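PDB 4GQ2: nucleoporin nup120 from Schizosaccharomyces pombe, which serves as a structural component of the nuclear pore complex, whose nucleoporins can also act as docking partners for transport factors. Local coordinates for residues Pro608-Leu612 with Phe613-Trp617; Trp617-Asp621 with Lys622-Pro626; Ser144-Trp147 with Phe148-Asp152. All coordinates share one frame; numbering follows the deposited sequence.

In the fold
Contact 3 comes first along the chain, in the beta-propeller domain. It closes a short helical turn, helix 146-149, inside the connection between strands 138-143 and 160-163, and that turn packs against strands 21-26 and 101-106 of another sheet. Contacts 1 and 2 follow much later, in the helical domain. Contact 1 joins the loop after helix 590-605 to the start of helix 612-624. Contact 2 takes up the same helix at Trp617, which both share, and carries it to its last turns; their centres lie 12 Å apart. All three are local, and none nests inside or crosses another. Contact 3 lies about 58 Å away, centre to centre, on the opposite side of the chain's centre.

Contact 1 of 3, residues Pro608-Leu612 with Phe613-Trp617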
ATOM      1  N   PRO A 608      21.886  17.683   0.218  1.00136.46           N
ATOM      2  CA  PRO A 608      23.282  18.112   0.102  1.00119.98           C
ATOM      3  C   PRO A 608      24.229  17.007  -0.360  1.00116.73           C
ATOM      4  O   PRO A 608      24.243  15.916   0.220  1.00121.82           O
ATOM      5  CB  PRO A 608      23.642  18.524   1.534  1.00136.80           C
ATOM      6  CG  PRO A 608      22.715  17.750   2.403  1.00141.71           C
ATOM      7  CD  PRO A 608      21.437  17.671   1.625  1.00141.77           C
ATOM      8  N   SER A 609      25.000  17.300  -1.406  1.00102.58           N
ATOM      9  CA  SER A 609      26.153  16.493  -1.814  1.00 95.78           C
ATOM     10  C   SER A 609      26.932  17.266  -2.874  1.00 91.39           C
ATOM     11  O   SER A 609      27.988  17.832  -2.586  1.00 76.76           O
ATOM     12  CB  SER A 609      25.739  15.112  -2.338  1.00106.38           C
ATOM     13  OG  SER A 609      26.874  14.272  -2.489  1.00103.46           O
ATOM     14  N   TYR A 610      26.402  17.285  -4.096  1.00106.21           N
ATOM     15  CA  TYR A 610      26.920  18.154  -5.143  1.00111.19           C
ATOM     16  C   TYR A 610      26.116  19.443  -5.168  1.00 95.68           C
ATOM     17  O   TYR A 610      25.061  19.553  -4.532  1.00 80.76           O
ATOM     18  CB  TYR A 610      26.816  17.510  -6.531  1.00125.67           C
ATOM     19  CG  TYR A 610      27.280  16.079  -6.658  1.00139.74           C
ATOM     20  CD1 TYR A 610      28.624  15.735  -6.509  1.00147.28           C
ATOM     21  CD2 TYR A 610      26.372  15.071  -6.974  1.00140.34           C
ATOM     22  CE1 TYR A 610      29.042  14.419  -6.643  1.00163.28           C
ATOM     23  CE2 TYR A 610      26.777  13.756  -7.113  1.00149.68           C
ATOM     24  CZ  TYR A 610      28.110  13.434  -6.946  1.00167.46           C
ATOM     25  OH  TYR A 610      28.500  12.124  -7.087  1.00172.66           O
ATOM     26  N   SER A 611      26.620  20.414  -5.920  1.00 91.38           N
ATOM     27  CA  SER A 611      25.851  21.595  -6.259  1.00 75.34           C
ATOM     28  C   SER A 611      24.632  21.155  -7.053  1.00 68.02           C
ATOM     29  O   SER A 611      24.564  20.021  -7.534  1.00 73.02           O
ATOM     30  CB  SER A 611      26.694  22.536  -7.112  1.00 83.25           C
ATOM     31  OG  SER A 611      27.012  21.938  -8.360  1.00 72.09           O
ATOM     32  N   LEU A 612      23.680  22.064  -7.203  1.00 62.67           N
ATOM     33  CA  LEU A 612      22.482  21.805  -7.979  1.00 67.92           C
ATOM     34  C   LEU A 612      22.792  21.312  -9.401  1.00 67.29           C
ATOM     35  O   LEU A 612      22.237  20.310  -9.853  1.00 63.64           O
ATOM     36  CB  LEU A 612      21.614  23.065  -8.014  1.00 54.95           C
ATOM     37  CG  LEU A 612      20.147  22.904  -8.402  1.00 73.73           C
ATOM     38  CD1 LEU A 612      19.311  23.943  -7.676  1.00 84.73           C
ATOM     39  CD2 LEU A 612      19.953  23.017  -9.907  1.00 93.23           C
ATOM     40  N   PHE A 613      23.682  22.005 -10.101  1.00 67.94           N
ATOM     41  CA  PHE A 613      23.877  21.732 -11.523  1.00 66.47           C
ATOM     42  C   PHE A 613      24.881  20.626 -11.818  1.00 64.15           C
ATOM     43  O   PHE A 613      24.961  20.146 -12.949  1.00 67.31           O
ATOM     44  CB  PHE A 613      24.167  23.022 -12.294  1.00 63.67           C
ATOM     45  CG  PHE A 613      22.975  23.933 -12.387  1.00 67.81           C
ATOM     46  CD1 PHE A 613      22.732  24.891 -11.403  1.00 70.08           C
ATOM     47  CD2 PHE A 613      22.075  23.813 -13.441  1.00 63.29           C
ATOM     48  CE1 PHE A 613      21.626  25.723 -11.478  1.00 72.33           C
ATOM     49  CE2 PHE A 613      20.964  24.640 -13.519  1.00 67.55           C
ATOM     50  CZ  PHE A 613      20.738  25.595 -12.537  1.00 76.25           C
ATOM     51  N   ASP A 614      25.628  20.215 -10.799  1.00 58.03           N
ATOM     52  CA  ASP A 614      26.406  18.982 -10.879  1.00 67.58           C
ATOM     53  C   ASP A 614      25.477  17.768 -10.834  1.00 59.77           C
ATOM     54  O   ASP A 614      25.693  16.787 -11.553  1.00 61.45           O
ATOM     55  CB  ASP A 614      27.432  18.897  -9.743  1.00 72.87           C
ATOM     56  CG  ASP A 614      28.637  19.797  -9.961  1.00 85.61           C
ATOM     57  OD1 ASP A 614      28.961  20.119 -11.124  1.00 83.48           O
ATOM     58  OD2 ASP A 614      29.270  20.178  -8.954  1.00104.11           O
ATOM     59  N   THR A 615      24.448  17.845  -9.989  1.00 60.64           N
ATOM     60  CA  THR A 615      23.482  16.757  -9.826  1.00 66.69           C
ATOM     61  C   THR A 615      22.658  16.535 -11.094  1.00 59.74           C
ATOM     62  O   THR A 615      22.476  15.395 -11.523  1.00 64.61           O
ATOM     63  CB  THR A 615      22.548  16.959  -8.606  1.00 73.29           C
ATOM     64  OG1 THR A 615      22.012  18.286  -8.610  1.00 81.64           O
ATOM     65  CG2 THR A 615      23.295  16.734  -7.301  1.00 76.38           C
ATOM     66  N   LEU A 616      22.181  17.622 -11.698  1.00 51.50           N
ATOM     67  CA  LEU A 616      21.476  17.540 -12.978  1.00 56.57           C
ATOM     68  C   LEU A 616      22.326  16.876 -14.058  1.00 58.29           C
ATOM     69  O   LEU A 616      21.811  16.108 -14.873  1.00 61.19           O
ATOM     70  CB  LEU A 616      21.027  18.925 -13.452  1.00 45.26           C
ATOM     71  CG  LEU A 616      19.758  19.519 -12.841  1.00 48.89           C
ATOM     72  CD1 LEU A 616      19.655  21.001 -13.168  1.00 54.08           C
ATOM     73  CD2 LEU A 616      18.510  18.792 -13.320  1.00 53.51           C
ATOM     74  N   TRP A 617      23.627  17.168 -14.044  1.00 55.32           N
ATOM     75  CA  TRP A 617      24.560  16.658 -15.044  1.00 49.81           C
ATOM     76  C   TRP A 617      24.837  15.208 -14.832  1.00 49.96           C
ATOM     77  O   TRP A 617      24.861  14.420 -15.791  1.00 45.94           O
ATOM     78  CB  TRP A 617      25.859  17.456 -15.023  1.00 60.41           C
ATOM     79  CG  TRP A 617      26.783  17.138 -16.171  1.00 70.04           C
ATOM     80  CD1 TRP A 617      26.713  17.623 -17.478  1.00 83.61           C
ATOM     81  CD2 TRP A 617      27.955  16.253 -16.156  1.00 82.39           C
ATOM     82  NE1 TRP A 617      27.729  17.111 -18.248  1.00 94.18           N
ATOM     83  CE2 TRP A 617      28.510  16.283 -17.519  1.00103.13           C
ATOM     84  CE3 TRP A 617      28.577  15.467 -15.192  1.00 82.75           C
ATOM     85  CZ2 TRP A 617      29.637  15.552 -17.872  1.00118.56           C
ATOM     86  CZ3 TRP A 617      29.712  14.731 -15.563  1.00107.33           C
ATOM     87  CH2 TRP A 617      30.229  14.776 -16.869  1.00123.63           C
TER
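Ser611 and Asp614 meet at the start of helix 612-624, where Ser611 is the N-cap residue. This is the first turn of a helix in the helical domain of Nup120.

The polar contacts start at the cap. Ser611 OG accepts a hydrogen bond from Asp614 N at 3.3 Å, the capping bond of the first turn. The hydroxyl sits between its own backbone N and carbonyl carbon (chi1 65°), which turns it back over the helix start. From there it also gives a weak bond to Asp614 OD2. The carboxylate thus lies at the positive end of the helix, which would probably favour its charge. Behind the cap, Thr615 N bonds to Ser611 O, and Leu616 N reaches Leu612 O at 3.3 Å.

The apolar contacts lie on two sides. Tyr610 brings its ring edge to Thr615, with CD2 at 3.5 Å from CG2 and the methyl in the ring plane. Its CB also meets Asp614 CB at 3.6 Å. Ser609 and Tyr610 each pack on a basic side chain of the chain of another protein. On the other side, Leu612 and Phe613 run side by side toward Asp719 of helix 719-739. Leu612 CD2 touches Leu616 CD1 and makes a CH-pi contact with the Phe613 ring, 3.6 Å from its centroid and 15° off the normal.

Contact 2 of 3, residues Trp617-Asp621 with Lys622-Pro626; sequences WVFYD and KHIYP
Tyr620 O is gripped by two backbone donors. Tyr625 N lies 2.8 Å from Tyr620 O, nearly along the C=O axis. Ile624 N lies 3.0 Å from Tyr620 O, above the carbonyl plane and 38° out of it. The straighter bond spans five residues instead of four, so the backbone widens here. One turn back, Lys622 N bonds to Val618 O and His623 N to Phe619 O in the ordinary helical way.

The Tyr620 ring packs against both residues whose N-H groups its carbonyl holds, with Ile624 CG2 and Tyr625 CB on the same side of its plane. Tyr620 CG is anti to the backbone N (chi1 173°), which sends the ring along the helix toward them. Ile624 CG2 meets Tyr620 CD1 at 3.7 Å, the two side chains crossing at about a right angle. Tyr625 CB sits over one face of the ring, toward its rim, 3.9 Å from Tyr620 CE2. The Tyr620 hydroxyl then comes up in the plane of the Tyr625 ring, at the edge by CD1. Cutting Tyr620 back to an alanine would probably open a gap beside Ile624 CG2 and Tyr625 CB and leave the Tyr625 ring less to lean on.

This wider pi-type turn lies in the last part of helix 612-624, in the helical domain. The helix packs against helices 590-605 and 672-703. Phe619 touches both of them, at Ile596 and Leu600 and at Phe698. Ile624 CD1 reaches the edge of the Phe619 ring, 3.7 Å from Phe619 CE1. His623 CD2 stands over a face of the same ring, whose plane is inclined 52° to the imidazole. His623 NE2 is hydrogen-bonded to Ser599 OG. The Lys622 chain runs extended back along the helix and lays CE 3.7 Å from Val618 CG1.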
ATOM      1  N   TRP A 617      23.627  17.168 -14.044  1.00 55.32           N
ATOM      2  CA  TRP A 617      24.560  16.658 -15.044  1.00 49.81           C
ATOM      3  C   TRP A 617      24.837  15.208 -14.832  1.00 49.96           C
ATOM      4  O   TRP A 617      24.861  14.420 -15.791  1.00 45.94           O
ATOM      5  CB  TRP A 617      25.859  17.456 -15.023  1.00 60.41           C
ATOM      6  CG  TRP A 617      26.783  17.138 -16.171  1.00 70.04           C
ATOM      7  CD1 TRP A 617      26.713  17.623 -17.478  1.00 83.61           C
ATOM      8  CD2 TRP A 617      27.955  16.253 -16.156  1.00 82.39           C
ATOM      9  NE1 TRP A 617      27.729  17.111 -18.248  1.00 94.18           N
ATOM     10  CE2 TRP A 617      28.510  16.283 -17.519  1.00103.13           C
ATOM     11  CE3 TRP A 617      28.577  15.467 -15.192  1.00 82.75           C
ATOM     12  CZ2 TRP A 617      29.637  15.552 -17.872  1.00118.56           C
ATOM     13  CZ3 TRP A 617      29.712  14.731 -15.563  1.00107.33           C
ATOM     14  CH2 TRP A 617      30.229  14.776 -16.869  1.00123.63           C
ATOM     15  N   VAL A 618      25.053  14.830 -13.574  1.00 45.60           N
ATOM     16  CA  VAL A 618      25.254  13.420 -13.252  1.00 48.77           C
ATOM     17  C   VAL A 618      23.984  12.658 -13.631  1.00 47.19           C
ATOM     18  O   VAL A 618      24.057  11.617 -14.285  1.00 44.33           O
ATOM     19  CB  VAL A 618      25.652  13.198 -11.770  1.00 53.89           C
ATOM     20  CG1 VAL A 618      25.506  11.739 -11.371  1.00 55.78           C
ATOM     21  CG2 VAL A 618      27.086  13.657 -11.531  1.00 46.21           C
ATOM     22  N   PHE A 619      22.830  13.222 -13.266  1.00 45.88           N
ATOM     23  CA  PHE A 619      21.535  12.604 -13.529  1.00 42.27           C
ATOM     24  C   PHE A 619      21.328  12.355 -15.013  1.00 41.86           C
ATOM     25  O   PHE A 619      20.936  11.261 -15.415  1.00 40.82           O
ATOM     26  CB  PHE A 619      20.393  13.468 -12.981  1.00 49.10           C
ATOM     27  CG  PHE A 619      19.031  12.856 -13.169  1.00 52.51           C
ATOM     28  CD1 PHE A 619      18.350  12.982 -14.380  1.00 50.57           C
ATOM     29  CD2 PHE A 619      18.439  12.136 -12.145  1.00 43.52           C
ATOM     30  CE1 PHE A 619      17.103  12.404 -14.561  1.00 48.56           C
ATOM     31  CE2 PHE A 619      17.193  11.557 -12.316  1.00 47.50           C
ATOM     32  CZ  PHE A 619      16.521  11.695 -13.524  1.00 49.47           C
ATOM     33  N   TYR A 620      21.582  13.384 -15.819  1.00 43.83           N
ATOM     34  CA  TYR A 620      21.480  13.274 -17.268  1.00 44.02           C
ATOM     35  C   TYR A 620      22.425  12.192 -17.787  1.00 42.41           C
ATOM     36  O   TYR A 620      22.036  11.366 -18.614  1.00 37.36           O
ATOM     37  CB  TYR A 620      21.782  14.627 -17.924  1.00 45.44           C
ATOM     38  CG  TYR A 620      21.871  14.592 -19.431  1.00 49.73           C
ATOM     39  CD1 TYR A 620      20.722  14.618 -20.221  1.00 53.03           C
ATOM     40  CD2 TYR A 620      23.110  14.535 -20.072  1.00 52.64           C
ATOM     41  CE1 TYR A 620      20.804  14.580 -21.608  1.00 48.33           C
ATOM     42  CE2 TYR A 620      23.203  14.507 -21.456  1.00 48.96           C
ATOM     43  CZ  TYR A 620      22.047  14.529 -22.219  1.00 52.81           C
ATOM     44  OH  TYR A 620      22.137  14.497 -23.593  1.00 65.91           O
ATOM     45  N   ASP A 621      23.658  12.206 -17.281  1.00 48.93           N
ATOM     46  CA  ASP A 621      24.700  11.282 -17.719  1.00 51.67           C
ATOM     47  C   ASP A 621      24.359   9.821 -17.444  1.00 48.44           C
ATOM     48  O   ASP A 621      24.581   8.965 -18.296  1.00 41.40           O
ATOM     49  CB  ASP A 621      26.042  11.623 -17.070  1.00 64.69           C
ATOM     50  CG  ASP A 621      27.218  11.026 -17.821  1.00 70.31           C
ATOM     51  OD1 ASP A 621      27.652  11.636 -18.822  1.00 78.32           O
ATOM     52  OD2 ASP A 621      27.710   9.952 -17.410  1.00 65.27           O
ATOM     53  N   LYS A 622      23.818   9.531 -16.265  1.00 47.47           N
ATOM     54  CA  LYS A 622      23.548   8.140 -15.917  1.00 55.36           C
ATOM     55  C   LYS A 622      22.196   7.626 -16.412  1.00 49.46           C
ATOM     56  O   LYS A 622      22.090   6.465 -16.814  1.00 48.63           O
ATOM     57  CB  LYS A 622      23.742   7.877 -14.413  1.00 68.71           C
ATOM     58  CG  LYS A 622      22.991   8.816 -13.485  1.00 81.91           C
ATOM     59  CD  LYS A 622      23.368   8.591 -12.026  1.00103.75           C
ATOM     60  CE  LYS A 622      22.536   9.471 -11.099  1.00103.86           C
ATOM     61  NZ  LYS A 622      23.011   9.442  -9.688  1.00 85.47           N
ATOM     62  N   HIS A 623      21.181   8.491 -16.419  1.00 50.67           N
ATOM     63  CA  HIS A 623      19.795   8.046 -16.666  1.00 57.13           C
ATOM     64  C   HIS A 623      19.150   8.466 -17.949  1.00 58.14           C
ATOM     65  O   HIS A 623      18.294   7.750 -18.474  1.00 51.95           O
ATOM     66  CB  HIS A 623      18.899   8.433 -15.497  1.00 44.29           C
ATOM     67  CG  HIS A 623      19.289   7.768 -14.203  1.00 46.32           C
ATOM     68  ND1 HIS A 623      19.205   6.432 -14.018  1.00 40.13           N
ATOM     69  CD2 HIS A 623      19.793   8.297 -13.023  1.00 40.13           C
ATOM     70  CE1 HIS A 623      19.626   6.127 -12.781  1.00 44.87           C
ATOM     71  NE2 HIS A 623      19.991   7.267 -12.172  1.00 47.73           N
ATOM     72  N   ILE A 624      19.541   9.618 -18.478  1.00 47.35           N
ATOM     73  CA  ILE A 624      18.919  10.104 -19.696  1.00 51.52           C
ATOM     74  C   ILE A 624      19.756   9.773 -20.929  1.00 57.10           C
ATOM     75  O   ILE A 624      19.289   9.068 -21.828  1.00 58.14           O
ATOM     76  CB  ILE A 624      18.606  11.610 -19.605  1.00 48.89           C
ATOM     77  CG1 ILE A 624      17.581  11.849 -18.501  1.00 50.84           C
ATOM     78  CG2 ILE A 624      18.098  12.139 -20.939  1.00 42.93           C
ATOM     79  CD1 ILE A 624      17.438  13.299 -18.112  1.00 70.56           C
ATOM     80  N   TYR A 625      20.988  10.270 -20.955  1.00 54.63           N
ATOM     81  CA  TYR A 625      21.878  10.095 -22.100  1.00 58.19           C
ATOM     82  C   TYR A 625      21.880   8.668 -22.687  1.00 48.35           C
ATOM     83  O   TYR A 625      21.679   8.510 -23.891  1.00 52.71           O
ATOM     84  CB  TYR A 625      23.294  10.576 -21.752  1.00 65.93           C
ATOM     85  CG  TYR A 625      24.290  10.477 -22.881  1.00 83.04           C
ATOM     86  CD1 TYR A 625      24.375  11.476 -23.853  1.00 98.66           C
ATOM     87  CD2 TYR A 625      25.162   9.391 -22.972  1.00 86.18           C
ATOM     88  CE1 TYR A 625      25.293  11.391 -24.888  1.00 99.70           C
ATOM     89  CE2 TYR A 625      26.083   9.296 -24.003  1.00 85.60           C
ATOM     90  CZ  TYR A 625      26.145  10.298 -24.957  1.00 92.85           C
ATOM     91  OH  TYR A 625      27.058  10.209 -25.981  1.00113.49           O
ATOM     92  N   PRO A 626      22.085   7.629 -21.851  1.00 53.71           N
ATOM     93  CA  PRO A 626      22.131   6.277 -22.435  1.00 54.42           C
ATOM     94  C   PRO A 626      20.794   5.758 -22.960  1.00 52.65           C
ATOM     95  O   PRO A 626      20.760   4.747 -23.660  1.00 60.47           O
ATOM     96  CB  PRO A 626      22.607   5.399 -21.273  1.00 52.85           C
ATOM     97  CG  PRO A 626      22.279   6.167 -20.046  1.00 57.53           C
ATOM     98  CD  PRO A 626      22.430   7.611 -20.416  1.00 58.91           C
TER

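Contact 3 of 3, residues Ser144-Trp147 with Phe148-Asp152; sequences SKTW and FQLPD
Phe148 turns the edge of its ring to the carbonyl of Lys145. Lys145 O lies in the ring plane, 3.7 Å from Phe148 CD2, and Ser144 O approaches the same carbon obliquely. The backbone brings the two together: Phe148 N bonds to Lys145 O at 3.1 Å. The donor stands 53° out of the carbonyl plane, as suits a bond between residues three apart. With CG anti to its own carbonyl carbon (chi1 -61°), the ring swings back beside that turn. Beyond it the ring reaches Val103 of strand 101-106.

Thr146 holds the next step. Its O accepts from two donors. Leu150 N, 2.9 Å from Thr146 O, comes from nearly straight ahead, and Gln149 N, also 2.9 Å from Thr146 O, comes from well above the carbonyl plane. The side chains follow the first of these bonds, with Thr146 CG2 3.7 Å from Leu150 CD1.

The turn is the short, weakly bonded helix 146-149. It sits in the link between the third and fourth strands of a four-stranded antiparallel sheet, a blade of the beta-propeller. Ser144 leads into it, its OG making a weak capping bond with Thr146 N. The Trp147 indole lies with one face over Ser144 N and packs on Leu23 and Leu25 of strand 21-26.

The Lys145 chain is extended and takes NZ to salt bridges with Glu96 and Asp125. The extended Gln149 side chain passes by the Lys145 carbonyl, Gln149 CD 3.4 Å from Lys145 O, and its NE2 bonds to Glu96 too, so one carboxylate ties both residues down. Where the helix gives out, a water donates to Trp147 O at 2.9 Å and to Leu150 O at 2.8 Å.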
ATOM      1  N   SER A 144     -31.420  -3.555  11.318  1.00 51.68           N
ATOM      2  CA  SER A 144     -30.896  -2.786  12.434  1.00 50.90           C
ATOM      3  C   SER A 144     -29.555  -2.167  12.036  1.00 50.43           C
ATOM      4  O   SER A 144     -28.678  -2.851  11.481  1.00 48.69           O
ATOM      5  CB  SER A 144     -30.745  -3.676  13.667  1.00 48.10           C
ATOM      6  OG  SER A 144     -30.200  -2.946  14.750  1.00 67.18           O
ATOM      7  N   LYS A 145     -29.409  -0.872  12.306  1.00 52.39           N
ATOM      8  CA  LYS A 145     -28.135  -0.171  12.112  1.00 58.66           C
ATOM      9  C   LYS A 145     -27.003  -0.821  12.913  1.00 58.73           C
ATOM     10  O   LYS A 145     -25.847  -0.806  12.490  1.00 59.52           O
ATOM     11  CB  LYS A 145     -28.264   1.308  12.479  1.00 59.09           C
ATOM     12  CG  LYS A 145     -29.070   2.116  11.476  1.00 84.93           C
ATOM     13  CD  LYS A 145     -29.099   3.595  11.826  1.00 84.57           C
ATOM     14  CE  LYS A 145     -29.896   4.373  10.791  1.00 98.04           C
ATOM     15  NZ  LYS A 145     -29.850   5.841  11.036  1.00112.52           N
ATOM     16  N   THR A 146     -27.357  -1.395  14.060  1.00 51.01           N
ATOM     17  CA  THR A 146     -26.429  -2.124  14.928  1.00 52.53           C
ATOM     18  C   THR A 146     -25.643  -3.205  14.191  1.00 48.57           C
ATOM     19  O   THR A 146     -24.479  -3.460  14.511  1.00 55.43           O
ATOM     20  CB  THR A 146     -27.195  -2.773  16.105  1.00 59.97           C
ATOM     21  OG1 THR A 146     -27.705  -1.745  16.959  1.00 62.73           O
ATOM     22  CG2 THR A 146     -26.300  -3.688  16.926  1.00 68.37           C
ATOM     23  N   TRP A 147     -26.286  -3.840  13.210  1.00 50.90           N
ATOM     24  CA  TRP A 147     -25.695  -4.969  12.492  1.00 49.44           C
ATOM     25  C   TRP A 147     -24.441  -4.571  11.781  1.00 45.34           C
ATOM     26  O   TRP A 147     -23.530  -5.381  11.598  1.00 39.60           O
ATOM     27  CB  TRP A 147     -26.668  -5.528  11.464  1.00 49.58           C
ATOM     28  CG  TRP A 147     -27.939  -6.112  12.017  1.00 54.52           C
ATOM     29  CD1 TRP A 147     -28.293  -6.299  13.353  1.00 50.80           C
ATOM     30  CD2 TRP A 147     -29.058  -6.657  11.248  1.00 51.09           C
ATOM     31  NE1 TRP A 147     -29.529  -6.874  13.453  1.00 48.69           N
ATOM     32  CE2 TRP A 147     -30.044  -7.117  12.231  1.00 52.14           C
ATOM     33  CE3 TRP A 147     -29.339  -6.792   9.893  1.00 49.76           C
ATOM     34  CZ2 TRP A 147     -31.251  -7.688  11.849  1.00 53.34           C
ATOM     35  CZ3 TRP A 147     -30.557  -7.369   9.519  1.00 53.96           C
ATOM     36  CH2 TRP A 147     -31.488  -7.808  10.475  1.00 55.71           C
ATOM     37  N   PHE A 148     -24.400  -3.315  11.355  1.00 30.67           N
ATOM     38  CA  PHE A 148     -23.264  -2.794  10.635  1.00 43.06           C
ATOM     39  C   PHE A 148     -22.167  -2.322  11.578  1.00 47.59           C
ATOM     40  O   PHE A 148     -21.019  -2.172  11.165  1.00 48.89           O
ATOM     41  CB  PHE A 148     -23.716  -1.653   9.718  1.00 50.05           C
ATOM     42  CG  PHE A 148     -24.722  -2.074   8.690  1.00 46.58           C
ATOM     43  CD1 PHE A 148     -24.308  -2.604   7.472  1.00 45.29           C
ATOM     44  CD2 PHE A 148     -26.085  -1.957   8.942  1.00 49.32           C
ATOM     45  CE1 PHE A 148     -25.235  -3.002   6.521  1.00 43.91           C
ATOM     46  CE2 PHE A 148     -27.014  -2.358   7.995  1.00 52.77           C
ATOM     47  CZ  PHE A 148     -26.588  -2.882   6.785  1.00 44.39           C
ATOM     48  N   GLN A 149     -22.514  -2.114  12.849  1.00 49.55           N
ATOM     49  CA  GLN A 149     -21.630  -1.401  13.770  1.00 43.94           C
ATOM     50  C   GLN A 149     -20.947  -2.271  14.807  1.00 45.33           C
ATOM     51  O   GLN A 149     -19.789  -2.038  15.134  1.00 54.89           O
ATOM     52  CB  GLN A 149     -22.389  -0.278  14.467  1.00 43.75           C
ATOM     53  CG  GLN A 149     -23.013   0.738  13.525  1.00 40.63           C
ATOM     54  CD  GLN A 149     -24.097   1.551  14.198  1.00 43.10           C
ATOM     55  OE1 GLN A 149     -24.587   1.181  15.262  1.00 47.33           O
ATOM     56  NE2 GLN A 149     -24.476   2.668  13.583  1.00 41.05           N
ATOM     57  N   LEU A 150     -21.662  -3.262  15.328  1.00 47.65           N
ATOM     58  CA  LEU A 150     -21.174  -4.038  16.465  1.00 49.73           C
ATOM     59  C   LEU A 150     -21.007  -5.508  16.115  1.00 58.71           C
ATOM     60  O   LEU A 150     -21.861  -6.069  15.427  1.00 64.57           O
ATOM     61  CB  LEU A 150     -22.126  -3.899  17.658  1.00 58.57           C
ATOM     62  CG  LEU A 150     -22.454  -2.498  18.198  1.00 61.51           C
ATOM     63  CD1 LEU A 150     -23.601  -2.577  19.195  1.00 56.91           C
ATOM     64  CD2 LEU A 150     -21.235  -1.813  18.813  1.00 50.16           C
ATOM     65  N   PRO A 151     -19.912  -6.137  16.600  1.00 53.98           N
ATOM     66  CA  PRO A 151     -19.647  -7.556  16.338  1.00 59.55           C
ATOM     67  C   PRO A 151     -20.697  -8.470  16.977  1.00 65.60           C
ATOM     68  O   PRO A 151     -21.220  -8.149  18.048  1.00 64.42           O
ATOM     69  CB  PRO A 151     -18.267  -7.786  16.974  1.00 57.94           C
ATOM     70  CG  PRO A 151     -18.113  -6.702  17.983  1.00 49.09           C
ATOM     71  CD  PRO A 151     -18.874  -5.525  17.453  1.00 46.04           C
ATOM     72  N   ASP A 152     -20.999  -9.587  16.312  1.00 74.12           N
ATOM     73  CA  ASP A 152     -22.013 -10.554  16.775  1.00 98.09           C
ATOM     74  C   ASP A 152     -23.276  -9.883  17.351  1.00 94.43           C
ATOM     75  O   ASP A 152     -23.717 -10.204  18.461  1.00 84.10           O
ATOM     76  CB  ASP A 152     -21.401 -11.538  17.789  1.00102.00           C
ATOM     77  CG  ASP A 152     -20.226 -12.327  17.219  1.00113.88           C
ATOM     78  OD1 ASP A 152     -20.310 -12.796  16.063  1.00108.35           O
ATOM     79  OD2 ASP A 152     -19.219 -12.489  17.941  1.00115.81           O
TER
HETATM   80  O   HOH W   1     -22.641  -7.634  13.188  1.00 41.22           O